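TssK C (Escherichia coli, PDB 5M2Y) is a type VI secretion baseplate protein resembling phage receptor-binding proteins and binding the membrane complex, probably through the C-terminal domain described here. Local coordinates at residues F111-P114 and A115-D119. Sequence-based numbering, arbitrary orientation. Where two conformers were deposited one is given.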
ATOM      1  N   PHE A 111       2.846   1.115  -5.966  1.00 16.28           N
ATOM      2  CA  PHE A 111       3.435  -0.092  -5.396  1.00 15.29           C
ATOM      3  C   PHE A 111       3.848  -1.030  -6.489  1.00 18.76           C
ATOM      4  O   PHE A 111       3.111  -1.249  -7.444  1.00 18.52           O
ATOM      5  CB  PHE A 111       2.460  -0.814  -4.448  1.00 17.12           C
ATOM      6  CG  PHE A 111       1.913   0.064  -3.357  1.00 18.88           C
ATOM      7  CD1 PHE A 111       2.592   0.212  -2.157  1.00 21.97           C
ATOM      8  CD2 PHE A 111       0.722   0.755  -3.537  1.00 21.33           C
ATOM      9  CE1 PHE A 111       2.086   1.045  -1.159  1.00 22.85           C
ATOM     10  CE2 PHE A 111       0.217   1.580  -2.545  1.00 24.12           C
ATOM     11  CZ  PHE A 111       0.895   1.717  -1.357  1.00 22.05           C
ATOM     12  N   TYR A 112       5.036  -1.578  -6.333  1.00 15.10           N
ATOM     13  CA  TYR A 112       5.583  -2.551  -7.245  1.00 14.98           C
ATOM     14  C   TYR A 112       5.379  -3.909  -6.619  1.00 19.03           C
ATOM     15  O   TYR A 112       5.733  -4.118  -5.459  1.00 17.76           O
ATOM     16  CB  TYR A 112       7.082  -2.286  -7.479  1.00 16.46           C
ATOM     17  CG  TYR A 112       7.827  -3.450  -8.092  1.00 17.92           C
ATOM     18  CD1 TYR A 112       7.550  -3.869  -9.389  1.00 19.91           C
ATOM     19  CD2 TYR A 112       8.816  -4.113  -7.385  1.00 18.73           C
ATOM     20  CE1 TYR A 112       8.229  -4.935  -9.959  1.00 20.01           C
ATOM     21  CE2 TYR A 112       9.511  -5.177  -7.951  1.00 19.75           C
ATOM     22  CZ  TYR A 112       9.207  -5.586  -9.238  1.00 26.28           C
ATOM     23  OH  TYR A 112       9.903  -6.607  -9.835  1.00 25.86           O
ATOM     24  N   THR A 113       4.816  -4.827  -7.400  1.00 16.09           N
ATOM     25  CA  THR A 113       4.639  -6.207  -6.971  1.00 15.81           C
ATOM     26  C   THR A 113       5.308  -7.070  -8.031  1.00 21.14           C
ATOM     27  O   THR A 113       4.817  -7.103  -9.155  1.00 21.62           O
ATOM     28  CB  THR A 113       3.162  -6.558  -6.762  1.00 19.44           C
ATOM     29  OG1 THR A 113       2.429  -6.324  -7.958  1.00 20.82           O
ATOM     30  CG2 THR A 113       2.528  -5.803  -5.595  1.00 19.19           C
ATOM     31  N   PRO A 114       6.443  -7.740  -7.718  1.00 18.54           N
ATOM     32  CA  PRO A 114       7.110  -8.569  -8.735  1.00 18.95           C
ATOM     33  C   PRO A 114       6.272  -9.770  -9.125  1.00 22.86           C
ATOM     34  O   PRO A 114       5.417 -10.189  -8.351  1.00 21.25           O
ATOM     35  CB  PRO A 114       8.408  -9.003  -8.041  1.00 21.00           C
ATOM     36  CG  PRO A 114       8.107  -8.926  -6.597  1.00 24.94           C
ATOM     37  CD  PRO A 114       7.167  -7.788  -6.433  1.00 20.01           C
ATOM     38  N   ALA A 115       6.537 -10.328 -10.319  1.00 21.08           N
ATOM     39  CA  ALA A 115       5.841 -11.498 -10.852  1.00 22.03           C
ATOM     40  C   ALA A 115       5.992 -12.752  -9.977  1.00 25.77           C
ATOM     41  O   ALA A 115       5.139 -13.630 -10.033  1.00 26.02           O
ATOM     42  CB  ALA A 115       6.303 -11.783 -12.258  1.00 23.65           C
ATOM     43  N   SER A 116       7.037 -12.800  -9.126  1.00 21.96           N
ATOM     44  CA  SER A 116       7.295 -13.905  -8.195  1.00 22.24           C
ATOM     45  C   SER A 116       6.170 -14.045  -7.162  1.00 27.38           C
ATOM     46  O   SER A 116       5.952 -15.134  -6.648  1.00 27.60           O
ATOM     47  CB  SER A 116       8.622 -13.699  -7.474  1.00 25.65           C
ATOM     48  OG  SER A 116       8.579 -12.575  -6.619  1.00 30.31           O
ATOM     49  N   LEU A 117       5.450 -12.943  -6.882  1.00 23.55           N
ATOM     50  CA  LEU A 117       4.319 -12.946  -5.963  1.00 23.72           C
ATOM     51  C   LEU A 117       3.149 -13.691  -6.548  1.00 30.04           C
ATOM     52  O   LEU A 117       2.249 -14.010  -5.813  1.00 30.26           O
ATOM     53  CB  LEU A 117       3.892 -11.515  -5.564  1.00 22.70           C
ATOM     54  CG  LEU A 117       4.725 -10.826  -4.477  1.00 26.48           C
ATOM     55  CD1 LEU A 117       4.397  -9.366  -4.370  1.00 25.95           C
ATOM     56  CD2 LEU A 117       4.527 -11.477  -3.130  1.00 27.56           C
ATOM     57  N   GLY A 118       3.193 -14.019  -7.830  1.00 27.62           N
ATOM     58  CA  GLY A 118       2.137 -14.742  -8.512  1.00 27.81           C
ATOM     59  C   GLY A 118       1.008 -13.849  -8.952  1.00 31.22           C
ATOM     60  O   GLY A 118       1.208 -12.663  -9.184  1.00 30.75           O
ATOM     61  N   ASP A 119      -0.197 -14.430  -8.981  0.50 28.18           N
ATOM     62  CA  ASP A 119      -1.417 -13.738  -9.366  0.50 28.00           C
ATOM     63  C   ASP A 119      -1.860 -12.853  -8.189  0.50 29.94           C
ATOM     64  O   ASP A 119      -2.870 -13.135  -7.553  0.50 30.17           O
ATOM     65  CB  ASP A 119      -2.501 -14.763  -9.749  0.50 30.89           C
ATOM     66  CG  ASP A 119      -3.560 -14.222 -10.683  0.50 44.20           C
ATOM     67  OD1 ASP A 119      -3.935 -13.038 -10.543  0.50 44.83           O
ATOM     68  OD2 ASP A 119      -4.040 -14.992 -11.539  0.50 52.18           O
TER
HETATM   69  O   HOH W   1       2.912 -10.637  -9.159  1.00 40.08           O
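Leu117 turns its CG away from its own carbonyl carbon and beside its backbone N (chi1 -80°), and the extended second torsion (chi2 169°) sends one methyl back along the chain to Pro114 and Thr113. Leu117 CD1 lies 3.8 Å from Pro114 CD, the two side chains running at a slant to each other, and the same methyl sits 3.9 Å from Thr113 CB. One branch of the leucine thus bridges two consecutive residues of the incoming chain.

Leu117 and Pro114 are also joined through the backbone. Leu117 N donates to Pro114 O over 3.1 Å, nearly straight at the hydrogen (158°), the donor lying well above the carbonyl plane, not on a lone pair, at the start of the 3-10 segment 115-117. A second bond of the same i to i+3 spacing follows from Gly118 N to Ala115 O at 3.0 Å. Pro114 O also takes a hydrogen from a water 2.7 Å away, which gives its other hydrogen to Gly118 O, so this carbonyl is gripped twice and the water ties the start of the turn to its exit. Gly118 leaves the turn with a positive phi, a conformation that favours glycine. Ser116 OG stands 3.7 Å from Pro114 CG, a van der Waals contact with the proline ring. Within 111-114, Pro114 N lies over one face of the Tyr112 ring, offset toward the rim of that ring.

The turn joins strand 108-112 to strand 121-128. Leu117 reaches Phe47 and Leu50 of helix 40-50, and Pro114 and Ser116 also touch Leu50, while Thr113 OG1 is hydrogen-bonded to Trp15 NE1 and its side chain meets Leu122 of strand 121-128.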